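Local coordinates for protein aspartate-semialdehyde dehydrogenase (PDB 5CEF) that catalyses the NADPH-dependent reductive dephosphorylation of 4-phospho-L-aspartate to L-aspartate semialdehyde, the second step toward methionine and threonine, at residues G47-R52 and V66-V71; L122-V127 and P139-Q144; G320-V325 and N344-A349. All coordinates share one frame; numbering follows the deposited sequence.

Interaction 1: G47-R52 and V66-V71; sequences GQQYAR and VRHMVV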
loop_
_atom_site.group_PDB
_atom_site.type_symbol
_atom_site.label_atom_id
_atom_site.label_comp_id
_atom_site.label_asym_id
_atom_site.label_seq_id
_atom_site.Cartn_x
_atom_site.Cartn_y
_atom_site.Cartn_z
ATOM N N GLY A 47 -18.344 -7.005 36.095
ATOM C CA GLY A 47 -19.415 -7.944 36.364
ATOM C C GLY A 47 -19.849 -8.777 35.168
ATOM O O GLY A 47 -20.566 -9.760 35.322
ATOM N N GLN A 48 -19.441 -8.412 33.969
ATOM C CA GLN A 48 -19.792 -9.213 32.809
ATOM C C GLN A 48 -18.675 -10.190 32.470
ATOM O O GLN A 48 -17.550 -10.017 32.882
ATOM C CB GLN A 48 -20.074 -8.312 31.602
ATOM C CG GLN A 48 -21.348 -7.472 31.714
ATOM C CD GLN A 48 -21.537 -6.527 30.545
ATOM O OE1 GLN A 48 -21.831 -6.961 29.421
ATOM N NE2 GLN A 48 -21.325 -5.241 30.785
ATOM N N GLN A 49 -19.007 -11.203 31.685
ATOM C CA GLN A 49 -18.031 -12.171 31.231
ATOM C C GLN A 49 -17.207 -11.615 30.105
ATOM O O GLN A 49 -17.725 -10.901 29.238
ATOM C CB GLN A 49 -18.706 -13.475 30.792
ATOM C CG GLN A 49 -19.439 -14.172 31.927
ATOM C CD GLN A 49 -19.894 -15.573 31.581
ATOM O OE1 GLN A 49 -19.866 -16.004 30.415
ATOM N NE2 GLN A 49 -20.330 -16.301 32.600
ATOM N N TYR A 50 -15.924 -11.971 30.120
ATOM C CA TYR A 50 -14.962 -11.445 29.158
ATOM C C TYR A 50 -15.507 -11.578 27.735
ATOM O O TYR A 50 -15.505 -10.613 26.953
ATOM C CB TYR A 50 -13.589 -12.159 29.294
ATOM C CG TYR A 50 -12.470 -11.531 28.471
ATOM C CD1 TYR A 50 -11.885 -10.350 28.868
ATOM C CD2 TYR A 50 -12.029 -12.102 27.271
ATOM C CE1 TYR A 50 -10.882 -9.749 28.130
ATOM C CE2 TYR A 50 -11.025 -11.492 26.513
ATOM C CZ TYR A 50 -10.459 -10.310 26.957
ATOM O OH TYR A 50 -9.469 -9.675 26.244
ATOM N N ALA A 51 -15.965 -12.779 27.405
ATOM C CA ALA A 51 -16.409 -13.071 26.044
ATOM C C ALA A 51 -17.502 -12.119 25.546
ATOM O O ALA A 51 -17.534 -11.789 24.364
ATOM C CB ALA A 51 -16.867 -14.525 25.949
ATOM N N ARG A 52 -18.356 -11.651 26.455
ATOM C CA ARG A 52 -19.475 -10.785 26.072
ATOM C C ARG A 52 -19.121 -9.302 25.973
ATOM O O ARG A 52 -19.831 -8.557 25.305
ATOM C CB ARG A 52 -20.689 -10.972 27.017
ATOM C CG ARG A 52 -21.688 -12.110 26.705
ATOM C CD ARG A 52 -22.202 -12.656 28.071
ATOM N NE ARG A 52 -22.316 -14.124 28.198
ATOM C CZ ARG A 52 -22.838 -14.768 29.256
ATOM N NH1 ARG A 52 -23.310 -14.103 30.305
ATOM N NH2 ARG A 52 -22.892 -16.097 29.254
ATOM N N VAL A 66 -10.700 -18.472 29.608
ATOM C CA VAL A 66 -11.201 -17.137 29.917
ATOM C C VAL A 66 -12.589 -16.802 29.415
ATOM O O VAL A 66 -13.149 -15.791 29.847
ATOM C CB VAL A 66 -10.257 -16.022 29.412
ATOM C CG1 VAL A 66 -8.875 -16.252 29.958
ATOM C CG2 VAL A 66 -10.221 -15.941 27.891
ATOM N N ARG A 67 -13.144 -17.591 28.510
ATOM C CA ARG A 67 -14.448 -17.254 27.906
ATOM C C ARG A 67 -15.444 -16.797 28.989
ATOM O O ARG A 67 -16.074 -15.710 28.868
ATOM C CB ARG A 67 -14.987 -18.465 27.110
ATOM C CG ARG A 67 -16.345 -18.264 26.467
ATOM C CD ARG A 67 -16.263 -17.972 24.982
ATOM N NE ARG A 67 -15.852 -19.123 24.192
ATOM C CZ ARG A 67 -15.420 -19.049 22.936
ATOM N NH1 ARG A 67 -15.302 -17.873 22.321
ATOM N NH2 ARG A 67 -15.084 -20.160 22.287
ATOM N N HIS A 68 -15.517 -17.585 30.059
ATOM C CA HIS A 68 -16.493 -17.377 31.115
ATOM C C HIS A 68 -15.924 -16.728 32.394
ATOM O O HIS A 68 -16.616 -16.627 33.403
ATOM C CB HIS A 68 -17.169 -18.727 31.433
ATOM C CG HIS A 68 -17.892 -19.331 30.261
ATOM N ND1 HIS A 68 -18.802 -18.621 29.498
ATOM C CD2 HIS A 68 -17.849 -20.575 29.734
ATOM C CE1 HIS A 68 -19.279 -19.401 28.545
ATOM N NE2 HIS A 68 -18.716 -20.591 28.666
ATOM N N MET A 69 -14.696 -16.215 32.333
ATOM C CA MET A 69 -14.148 -15.397 33.429
ATOM C C MET A 69 -14.824 -14.034 33.454
ATOM O O MET A 69 -15.176 -13.447 32.404
ATOM C CB MET A 69 -12.644 -15.146 33.281
ATOM C CG MET A 69 -11.756 -16.279 33.752
ATOM S SD MET A 69 -10.007 -15.881 33.652
ATOM C CE MET A 69 -9.761 -15.079 35.217
ATOM N N VAL A 70 -14.972 -13.510 34.651
ATOM C CA VAL A 70 -15.642 -12.255 34.784
ATOM C C VAL A 70 -14.630 -11.134 34.972
ATOM O O VAL A 70 -13.778 -11.216 35.858
ATOM C CB VAL A 70 -16.591 -12.327 35.982
ATOM C CG1 VAL A 70 -17.154 -10.964 36.360
ATOM C CG2 VAL A 70 -17.707 -13.344 35.709
ATOM N N VAL A 71 -14.832 -10.031 34.252
ATOM C CA VAL A 71 -14.000 -8.842 34.423
ATOM C C VAL A 71 -14.487 -8.029 35.605
ATOM O O VAL A 71 -15.674 -8.004 35.920
ATOM C CB VAL A 71 -13.873 -7.978 33.157
ATOM C CG1 VAL A 71 -13.532 -8.838 31.948
ATOM C CG2 VAL A 71 -15.124 -7.168 32.911
#

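Interaction 2: L122-V127 and P139-Q144; sequences LCPLIV and PYQREQ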
loop_
_atom_site.group_PDB
_atom_site.type_symbol
_atom_site.label_atom_id
_atom_site.label_comp_id
_atom_site.label_asym_id
_atom_site.label_seq_id
_atom_site.Cartn_x
_atom_site.Cartn_y
_atom_site.Cartn_z
ATOM N N LEU A 122 13.529 4.497 41.347
ATOM C CA LEU A 122 13.504 3.193 42.037
ATOM C C LEU A 122 12.906 2.053 41.194
ATOM O O LEU A 122 12.901 0.892 41.624
ATOM C CB LEU A 122 12.679 3.297 43.320
ATOM C CG LEU A 122 13.056 4.414 44.301
ATOM C CD1 LEU A 122 11.968 4.634 45.325
ATOM C CD2 LEU A 122 14.390 4.082 44.966
ATOM N N CYS A 123 12.421 2.383 40.004
ATOM C CA CYS A 123 11.713 1.425 39.201
ATOM C C CYS A 123 12.547 1.036 37.988
ATOM O O CYS A 123 12.842 1.876 37.152
ATOM C CB CYS A 123 10.388 2.022 38.736
ATOM S SG CYS A 123 9.259 2.445 40.080
ATOM N N PRO A 124 12.907 -0.243 37.878
ATOM C CA PRO A 124 13.648 -0.698 36.709
ATOM C C PRO A 124 12.840 -0.595 35.433
ATOM O O PRO A 124 11.622 -0.762 35.454
ATOM C CB PRO A 124 13.920 -2.175 37.001
ATOM C CG PRO A 124 13.593 -2.383 38.431
ATOM C CD PRO A 124 12.558 -1.368 38.766
ATOM N N LEU A 125 13.531 -0.276 34.348
ATOM C CA LEU A 125 12.972 -0.238 33.017
ATOM C C LEU A 125 13.713 -1.297 32.223
ATOM O O LEU A 125 14.862 -1.102 31.823
ATOM C CB LEU A 125 13.213 1.124 32.403
ATOM C CG LEU A 125 12.982 1.253 30.894
ATOM C CD1 LEU A 125 11.552 0.873 30.534
ATOM C CD2 LEU A 125 13.265 2.671 30.457
ATOM N N ILE A 126 13.086 -2.451 32.050
ATOM C CA ILE A 126 13.790 -3.632 31.613
ATOM C C ILE A 126 13.379 -4.096 30.225
ATOM O O ILE A 126 12.210 -4.292 29.938
ATOM C CB ILE A 126 13.610 -4.760 32.623
ATOM C CG1 ILE A 126 14.293 -4.376 33.937
ATOM C CG2 ILE A 126 14.216 -6.046 32.082
ATOM C CD1 ILE A 126 14.001 -5.291 35.118
ATOM N N VAL A 127 14.364 -4.222 29.364
ATOM C CA VAL A 127 14.275 -5.010 28.145
ATOM C C VAL A 127 14.805 -6.370 28.515
ATOM O O VAL A 127 15.979 -6.510 28.839
ATOM C CB VAL A 127 15.162 -4.424 27.031
ATOM C CG1 VAL A 127 15.229 -5.351 25.818
ATOM C CG2 VAL A 127 14.618 -3.058 26.667
ATOM N N PRO A 139 14.666 -4.760 46.166
ATOM C CA PRO A 139 14.603 -4.708 47.641
ATOM C C PRO A 139 14.630 -3.278 48.161
ATOM O O PRO A 139 13.851 -2.925 49.037
ATOM C CB PRO A 139 15.848 -5.491 48.069
ATOM C CG PRO A 139 15.993 -6.506 46.984
ATOM C CD PRO A 139 15.652 -5.756 45.706
ATOM N N TYR A 140 15.481 -2.444 47.568
ATOM C CA TYR A 140 15.533 -1.033 47.931
ATOM C C TYR A 140 14.232 -0.284 47.610
ATOM O O TYR A 140 13.816 0.607 48.367
ATOM C CB TYR A 140 16.746 -0.345 47.272
ATOM C CG TYR A 140 16.942 1.065 47.756
ATOM C CD1 TYR A 140 17.278 1.323 49.089
ATOM C CD2 TYR A 140 16.747 2.153 46.914
ATOM C CE1 TYR A 140 17.454 2.616 49.560
ATOM C CE2 TYR A 140 16.910 3.456 47.380
ATOM C CZ TYR A 140 17.277 3.671 48.701
ATOM O OH TYR A 140 17.414 4.936 49.168
ATOM N N GLN A 141 13.584 -0.632 46.501
ATOM C CA GLN A 141 12.309 0.016 46.135
ATOM C C GLN A 141 11.272 -0.309 47.184
ATOM O O GLN A 141 10.536 0.570 47.633
ATOM C CB GLN A 141 11.798 -0.391 44.722
ATOM C CG GLN A 141 10.469 0.273 44.353
ATOM C CD GLN A 141 9.767 -0.263 43.082
ATOM O OE1 GLN A 141 8.527 -0.245 42.995
ATOM N NE2 GLN A 141 10.537 -0.650 42.087
ATOM N N ARG A 142 11.203 -1.590 47.547
ATOM C CA ARG A 142 10.309 -2.062 48.615
ATOM C C ARG A 142 10.566 -1.356 49.943
ATOM O O ARG A 142 9.650 -0.764 50.535
ATOM C CB ARG A 142 10.507 -3.545 48.838
ATOM C CG ARG A 142 9.886 -4.403 47.770
ATOM C CD ARG A 142 10.419 -5.819 47.852
ATOM N NE ARG A 142 9.573 -6.737 47.105
ATOM C CZ ARG A 142 9.894 -8.001 46.824
ATOM N NH1 ARG A 142 11.049 -8.512 47.240
ATOM N NH2 ARG A 142 9.057 -8.749 46.127
ATOM N N GLU A 143 11.815 -1.398 50.386
ATOM C CA GLU A 143 12.189 -0.762 51.637
ATOM C C GLU A 143 11.756 0.706 51.644
ATOM O O GLU A 143 11.080 1.132 52.570
ATOM C CB GLU A 143 13.680 -0.908 51.882
ATOM C CG GLU A 143 14.231 -0.010 52.983
ATOM C CD GLU A 143 15.744 0.138 52.893
ATOM O OE1 GLU A 143 16.243 1.304 52.931
ATOM O OE2 GLU A 143 16.409 -0.925 52.734
ATOM N N GLN A 144 12.035 1.448 50.565
ATOM C CA GLN A 144 11.660 2.872 50.508
ATOM C C GLN A 144 10.162 3.154 50.518
ATOM O O GLN A 144 9.755 4.263 50.861
ATOM C CB GLN A 144 12.240 3.549 49.294
ATOM C CG GLN A 144 13.736 3.596 49.329
ATOM C CD GLN A 144 14.231 4.596 50.352
ATOM O OE1 GLN A 144 13.942 5.787 50.254
ATOM N NE2 GLN A 144 15.003 4.119 51.322
#

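Interaction 3: G320-V325 and N344-A349; sequences GACVSV and NVRLGA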
loop_
_atom_site.group_PDB
_atom_site.type_symbol
_atom_site.label_atom_id
_atom_site.label_comp_id
_atom_site.label_asym_id
_atom_site.label_seq_id
_atom_site.Cartn_x
_atom_site.Cartn_y
_atom_site.Cartn_z
ATOM N N GLY A 320 12.896 -19.000 17.364
ATOM C CA GLY A 320 12.175 -17.982 18.088
ATOM C C GLY A 320 12.811 -16.597 18.003
ATOM O O GLY A 320 12.467 -15.721 18.814
ATOM N N ALA A 321 13.721 -16.387 17.040
ATOM C CA ALA A 321 14.477 -15.136 16.961
ATOM C C ALA A 321 13.583 -13.950 16.633
ATOM O O ALA A 321 12.703 -14.034 15.785
ATOM C CB ALA A 321 15.610 -15.233 15.957
ATOM N N CYS A 322 13.848 -12.847 17.321
ATOM C CA CYS A 322 12.967 -11.695 17.338
ATOM C C CYS A 322 13.618 -10.399 16.837
ATOM O O CYS A 322 12.900 -9.523 16.370
ATOM C CB CYS A 322 12.363 -11.530 18.731
ATOM S SG CYS A 322 10.925 -12.605 18.922
ATOM N N VAL A 323 14.959 -10.302 16.918
ATOM C CA VAL A 323 15.700 -9.176 16.424
ATOM C C VAL A 323 16.727 -9.630 15.390
ATOM O O VAL A 323 17.391 -10.637 15.577
ATOM C CB VAL A 323 16.409 -8.470 17.554
ATOM C CG1 VAL A 323 17.211 -7.268 17.054
ATOM C CG2 VAL A 323 15.374 -8.030 18.587
ATOM N N SER A 324 16.842 -8.914 14.273
ATOM C CA SER A 324 17.861 -9.244 13.304
ATOM C C SER A 324 18.527 -7.993 12.799
ATOM O O SER A 324 18.034 -6.897 13.017
ATOM C CB SER A 324 17.315 -10.111 12.164
ATOM O OG SER A 324 16.118 -9.625 11.596
ATOM N N VAL A 325 19.682 -8.160 12.186
ATOM C CA VAL A 325 20.496 -7.068 11.663
ATOM C C VAL A 325 21.163 -7.468 10.356
ATOM O O VAL A 325 21.327 -8.670 10.084
ATOM C CB VAL A 325 21.611 -6.670 12.645
ATOM C CG1 VAL A 325 21.041 -6.307 14.019
ATOM C CG2 VAL A 325 22.554 -7.830 12.820
ATOM N N ASN A 344 7.810 -6.972 15.997
ATOM C CA ASN A 344 7.013 -6.477 17.102
ATOM C C ASN A 344 5.751 -7.259 17.426
ATOM O O ASN A 344 5.104 -7.006 18.460
ATOM C CB ASN A 344 6.678 -5.027 16.865
ATOM C CG ASN A 344 5.824 -4.824 15.624
ATOM O OD1 ASN A 344 6.058 -5.404 14.565
ATOM N ND2 ASN A 344 4.843 -3.970 15.747
ATOM N N VAL A 345 5.400 -8.209 16.564
ATOM C CA VAL A 345 4.305 -9.107 16.870
ATOM C C VAL A 345 4.810 -10.180 17.818
ATOM O O VAL A 345 4.230 -10.395 18.883
ATOM C CB VAL A 345 3.684 -9.745 15.578
ATOM C CG1 VAL A 345 2.722 -10.888 15.924
ATOM C CG2 VAL A 345 2.958 -8.680 14.756
ATOM N N ARG A 346 5.875 -10.868 17.424
ATOM C CA ARG A 346 6.443 -11.866 18.303
ATOM C C ARG A 346 6.989 -11.221 19.604
ATOM O O ARG A 346 6.721 -11.729 20.706
ATOM C CB ARG A 346 7.486 -12.727 17.580
ATOM C CG ARG A 346 6.973 -14.107 17.105
ATOM C CD ARG A 346 7.823 -15.224 17.709
ATOM N NE ARG A 346 8.321 -16.170 16.716
ATOM C CZ ARG A 346 9.445 -16.060 16.021
ATOM N NH1 ARG A 346 10.249 -15.009 16.158
ATOM N NH2 ARG A 346 9.771 -17.029 15.181
ATOM N N LEU A 347 7.758 -10.127 19.491
ATOM C CA LEU A 347 8.364 -9.516 20.680
ATOM C C LEU A 347 7.697 -8.193 20.995
ATOM O O LEU A 347 8.319 -7.140 20.988
ATOM C CB LEU A 347 9.871 -9.394 20.517
ATOM C CG LEU A 347 10.653 -8.937 21.736
ATOM C CD1 LEU A 347 10.251 -9.697 22.987
ATOM C CD2 LEU A 347 12.155 -9.060 21.481
ATOM N N GLY A 348 6.392 -8.284 21.235
ATOM C CA GLY A 348 5.585 -7.138 21.576
ATOM C C GLY A 348 5.564 -6.849 23.072
ATOM O O GLY A 348 6.305 -7.464 23.845
ATOM N N ALA A 349 4.724 -5.902 23.485
ATOM C CA ALA A 349 4.624 -5.495 24.901
ATOM C C ALA A 349 4.289 -6.662 25.849
ATOM O O ALA A 349 4.858 -6.785 26.923
ATOM C CB ALA A 349 3.585 -4.376 25.058
#

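Interaction 1: G47-R52 and V66-V71
Gly47 N donates to Val71 O at 2.9 Å, opening a run of backbone bonds between 47-52 and 66-71. Gln48 O accepts from Val71 N at 3.0 Å, and CG1 of Val70 lies against the same carbonyl. Gln49, bridged to Val70 in a single beta bridge, occupies the N-cap position just before the helix. Its side chain, extended beyond CG, runs obliquely across His68, and OE1 takes a bond of 3.0 Å from His68 ND1. That oxygen lies near the imidazole plane, whereas the donor stands above the amide plane; the two planes are 60° apart. Tyr50 N meets Met69 O at 2.8 Å. With CG anti to the backbone N (chi1 -171°), its ring turns inward, and Val71 CG1 touches the edge at CD1, 3.8 Å away. The ring's hydroxyl bonds to Ala16 O, beside Thr17 of the probable NADP site. Ala51 N bonds to Arg67 O, while its methyl packs on Arg67 CD at 3.6 Å. The first two helical N-H groups, which lack acceptors within their own helix, are thus satisfied by 66-71, while the buried Tyr50 packs against Ile25 and Leu39 of the Rossmann domain.

Interaction 2: L122-V127 and P139-Q144
Leu122 comes closest to the helix, its CA 5.3 Å from that of Gln141, and from there 122-127 leads away from 139-144, so that the short strand 125-126 lies well clear of it. Only the loop before the strand meets helix 138-145, on the side formed by Tyr140, Gln141 and Gln144. Gln141 points at the loop with an extended chain, CG anti to the backbone N (chi1 179°), which carries the amide past the Leu122 side chain. Its NE2 reaches Leu122 O at 2.9 Å, but the bond is bent, 127° at the hydrogen, and weak. The same nitrogen lies 3.9 Å from Cys123 SG and 4.0 Å from Pro124 CD, so the amide is lined by three successive residues. Its other end is held more firmly by the protein around it, OE1 accepting from Ile152 N and from Arg104 NH1. Gln141 thus links helix 138-145 to strand 151-155 and, weakly, to the loop leading into strand 125-126, within a beta-alpha-beta unit at the margin of the parallel Rossmann sheet, where 125-126 is the outermost strand within the chain and pairs with 151-155. Leu122 supplies the apolar half of the contact. Its CB rests on Gln141 CG at 3.9 Å, and its two methyls part: CD2 comes obliquely upon Tyr140 CE2 at 3.5 Å, and CD1 lies 4.1 Å from Gln144 CB, the side chains of Leu122 and Gln144 crossing at about a right angle. Gln144 CG in turn covers one face of the Tyr140 ring near its rim.

Interaction 3: G320-V325 and N344-A349
Bends at chi2 (-122°) and chi3 (-129°) fold the Arg346 side chain round toward 320-325, bringing its guanidinium beside Gly320 and Ala321. NH1 bonds to Ala321 O at 2.7 Å; the oxygen lies close to the guanidinium plane, but the donor stands well above the carbonyl plane, off the lone pairs. Gly320 CA covers one face of the group toward its rim, and NH2 bonds to Leu317 O, so that two backbone carbonyls fix how the guanidinium is turned. At the guanidinium's edge, Cys322 SG also touches Arg346 CB at 3.7 Å. With CG anti to the backbone N (chi1 -173°), Leu347 turns CD2 onto Cys322 CB, also at 3.7 Å, and Val323 CG2 brushes that methyl more loosely at 4.4 Å. The Leu347 side chain lies about 7 Å from that of Cys158, the predicted acyl-thioester cysteine. Asn344, a probable NADP-binding residue, touches Cys158 and bonds through OD1 to Gly256 N. The contact is buried: 320-325 runs into strand 323-330 of the mixed sheet, while 344-349 joins the neighbouring antiparallel strand 336-342 to helix 349-362, and Val323 packs on Pro166 of helix 158-174.

Along the chain the three contacts come in series, each closing before the next opens. Interactions 1 and 2 belong to opposite margins of the parallel Rossmann sheet, near its outermost strands 71-72 and 125-126, with centres about 33 Å apart. Interaction 3 lies in the dimerisation domain, at the mixed sheet, its centre about 30 Å from that of interaction 1 and 26 Å from that of interaction 2. No two touch, although nearest atoms of interactions 2 and 3 come within about 6 Å. Interaction 1 lies beside probable NADP-binding residues and interaction 3 contains one, and interaction 3 also approaches the predicted catalytic cysteine; interaction 2 lies away from these sites.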